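Local structure of N-acetylmuramoyl-L-alanine amidase XlyA (Bacillus subtilis, 3RDR) at residues Trp114-Lys117 with Thr118-Glu122. The protein hydrolyses the amide link between N-acetylmuramoyl residues and L-amino acids in bacterial cell-wall peptidoglycan, this chain being its zinc-bearing catalytic domain. Sequence-based numbering, arbitrary orientation.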
ATOM      1  N   TRP A 114       7.203   7.628   6.417  1.00 29.95           N
ATOM      2  CA  TRP A 114       6.513   8.763   7.015  1.00 30.86           C
ATOM      3  C   TRP A 114       5.016   8.458   7.078  1.00 30.60           C
ATOM      4  O   TRP A 114       4.368   8.669   8.102  1.00 31.68           O
ATOM      5  CB  TRP A 114       6.731  10.031   6.188  1.00 33.55           C
ATOM      6  CG  TRP A 114       5.763  11.115   6.562  1.00 37.07           C
ATOM      7  CD1 TRP A 114       5.811  11.915   7.669  1.00 37.19           C
ATOM      8  CD2 TRP A 114       4.544  11.445   5.881  1.00 38.97           C
ATOM      9  NE1 TRP A 114       4.694  12.718   7.722  1.00 38.96           N
ATOM     10  CE2 TRP A 114       3.901  12.451   6.637  1.00 39.44           C
ATOM     11  CE3 TRP A 114       3.931  10.985   4.706  1.00 38.64           C
ATOM     12  CZ2 TRP A 114       2.673  13.005   6.259  1.00 39.95           C
ATOM     13  CZ3 TRP A 114       2.709  11.536   4.330  1.00 39.88           C
ATOM     14  CH2 TRP A 114       2.094  12.535   5.105  1.00 41.01           C
ATOM     15  N   LEU A 115       4.474   7.967   5.968  1.00 29.59           N
ATOM     16  CA  LEU A 115       3.059   7.617   5.891  1.00 28.40           C
ATOM     17  C   LEU A 115       2.702   6.572   6.944  1.00 27.49           C
ATOM     18  O   LEU A 115       1.710   6.708   7.658  1.00 27.17           O
ATOM     19  CB  LEU A 115       2.723   7.073   4.498  1.00 25.32           C
ATOM     20  CG  LEU A 115       1.323   6.481   4.282  1.00 25.51           C
ATOM     21  CD1 LEU A 115       0.268   7.554   4.515  1.00 23.60           C
ATOM     22  CD2 LEU A 115       1.209   5.924   2.864  1.00 23.11           C
ATOM     23  N   ILE A 116       3.517   5.528   7.038  1.00 28.71           N
ATOM     24  CA  ILE A 116       3.272   4.462   7.997  1.00 29.45           C
ATOM     25  C   ILE A 116       3.290   4.968   9.437  1.00 32.70           C
ATOM     26  O   ILE A 116       2.459   4.562  10.248  1.00 32.12           O
ATOM     27  CB  ILE A 116       4.294   3.324   7.814  1.00 29.37           C
ATOM     28  CG1 ILE A 116       4.055   2.644   6.459  1.00 29.21           C
ATOM     29  CG2 ILE A 116       4.167   2.307   8.944  1.00 27.33           C
ATOM     30  CD1 ILE A 116       5.108   1.633   6.080  1.00 28.38           C
ATOM     31  N   LYS A 117       4.229   5.855   9.756  1.00 34.85           N
ATOM     32  CA  LYS A 117       4.311   6.408  11.106  1.00 37.20           C
ATOM     33  C   LYS A 117       3.024   7.165  11.425  1.00 37.04           C
ATOM     34  O   LYS A 117       2.472   7.045  12.518  1.00 37.91           O
ATOM     35  CB  LYS A 117       5.494   7.375  11.230  1.00 39.91           C
ATOM     36  CG  LYS A 117       5.494   8.156  12.540  1.00 42.67           C
ATOM     37  CD  LYS A 117       5.987   9.584  12.346  1.00 46.85           C
ATOM     38  CE  LYS A 117       7.504   9.669  12.339  1.00 49.18           C
ATOM     39  NZ  LYS A 117       8.076   9.482  13.708  1.00 50.77           N
ATOM     40  N   THR A 118       2.561   7.952  10.460  1.00 36.22           N
ATOM     41  CA  THR A 118       1.344   8.737  10.609  1.00 36.94           C
ATOM     42  C   THR A 118       0.121   7.838  10.795  1.00 37.42           C
ATOM     43  O   THR A 118      -0.743   8.117  11.623  1.00 37.79           O
ATOM     44  CB  THR A 118       1.122   9.629   9.377  1.00 37.35           C
ATOM     45  OG1 THR A 118       2.289  10.434   9.156  1.00 37.64           O
ATOM     46  CG2 THR A 118      -0.081  10.535   9.583  1.00 37.48           C
ATOM     47  N   LEU A 119       0.056   6.761  10.016  1.00 36.80           N
ATOM     48  CA  LEU A 119      -1.049   5.810  10.090  1.00 35.26           C
ATOM     49  C   LEU A 119      -1.073   5.093  11.444  1.00 35.44           C
ATOM     50  O   LEU A 119      -2.137   4.886  12.029  1.00 33.90           O
ATOM     51  CB  LEU A 119      -0.922   4.788   8.957  1.00 33.73           C
ATOM     52  CG  LEU A 119      -1.822   4.887   7.717  1.00 35.35           C
ATOM     53  CD1 LEU A 119      -2.267   6.317   7.455  1.00 33.58           C
ATOM     54  CD2 LEU A 119      -1.063   4.319   6.521  1.00 32.67           C
ATOM     55  N   MET A 120       0.103   4.706  11.928  1.00 34.86           N
ATOM     56  CA  MET A 120       0.225   4.023  13.213  1.00 35.83           C
ATOM     57  C   MET A 120      -0.386   4.856  14.339  1.00 37.57           C
ATOM     58  O   MET A 120      -1.161   4.351  15.154  1.00 38.47           O
ATOM     59  CB  MET A 120       1.699   3.757  13.527  1.00 35.50           C
ATOM     60  CG  MET A 120       2.328   2.629  12.722  1.00 32.54           C
ATOM     61  SD  MET A 120       4.135   2.667  12.792  1.00 33.09           S
ATOM     62  CE  MET A 120       4.445   2.126  14.491  1.00 33.37           C
ATOM     63  N   ALA A 121      -0.034   6.137  14.376  1.00 37.67           N
ATOM     64  CA  ALA A 121      -0.532   7.044  15.400  1.00 39.03           C
ATOM     65  C   ALA A 121      -2.017   7.355  15.261  1.00 39.51           C
ATOM     66  O   ALA A 121      -2.736   7.414  16.256  1.00 40.70           O
ATOM     67  CB  ALA A 121       0.266   8.342  15.375  1.00 38.15           C
ATOM     68  N   GLU A 122      -2.477   7.551  14.029  1.00 38.93           N
ATOM     69  CA  GLU A 122      -3.876   7.884  13.791  1.00 39.46           C
ATOM     70  C   GLU A 122      -4.860   6.726  13.927  1.00 38.71           C
ATOM     71  O   GLU A 122      -6.044   6.947  14.173  1.00 38.81           O
ATOM     72  CB  GLU A 122      -4.037   8.518  12.406  1.00 40.45           C
ATOM     73  CG  GLU A 122      -3.131   9.721  12.175  1.00 45.01           C
ATOM     74  CD  GLU A 122      -3.419  10.434  10.866  1.00 46.52           C
ATOM     75  OE1 GLU A 122      -3.590   9.751   9.834  1.00 49.39           O
ATOM     76  OE2 GLU A 122      -3.467  11.682  10.865  1.00 48.41           O
TER
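W114–K117 and T118–E122 are consecutive turns of one alpha-helix, each carbonyl of the first four residues accepting the N-H four places later, from T118 N to W114 O (3.1 Å) through to A121 N to K117 O (3.2 Å). W114 O takes a second bond, from the hydroxyl of T118, OG1 lying 2.9 Å from it. The two donors of T118 reach that oxygen from opposite faces of the carbonyl plane, the hydroxyl well above it and the amide only tilted from it. Threonine suits the place because, with OG1 beside its own backbone N (chi1 -55°), the hydroxyl leans back over the preceding turn and its hydrogen is spent within the helix. The W114 side chain, its CG anti to the backbone N (chi1 165°), runs along the helix toward T118, and its broad, flat indole offers a face to OG1, 3.5 Å above the ring plane and offset toward the rim. This is the C-terminal half of helix 105–122, which lies against the central mixed sheet of the T7 lysozyme-like amidase fold. Branched leucines fill its inward side: L115 CG meets L119 CD2 at 3.9 Å, and both side chains press on F61. One residue further round, the flexible thioether of M120 rests SD against I116 CG2 (3.9 Å), the branched, apolar I116 being buried against V31. On the exposed side a long, flexible lysine is apt: the K117 chain, bent along its length, bonds through NZ to the carbonyl oxygen of G157, the last residue of this construct.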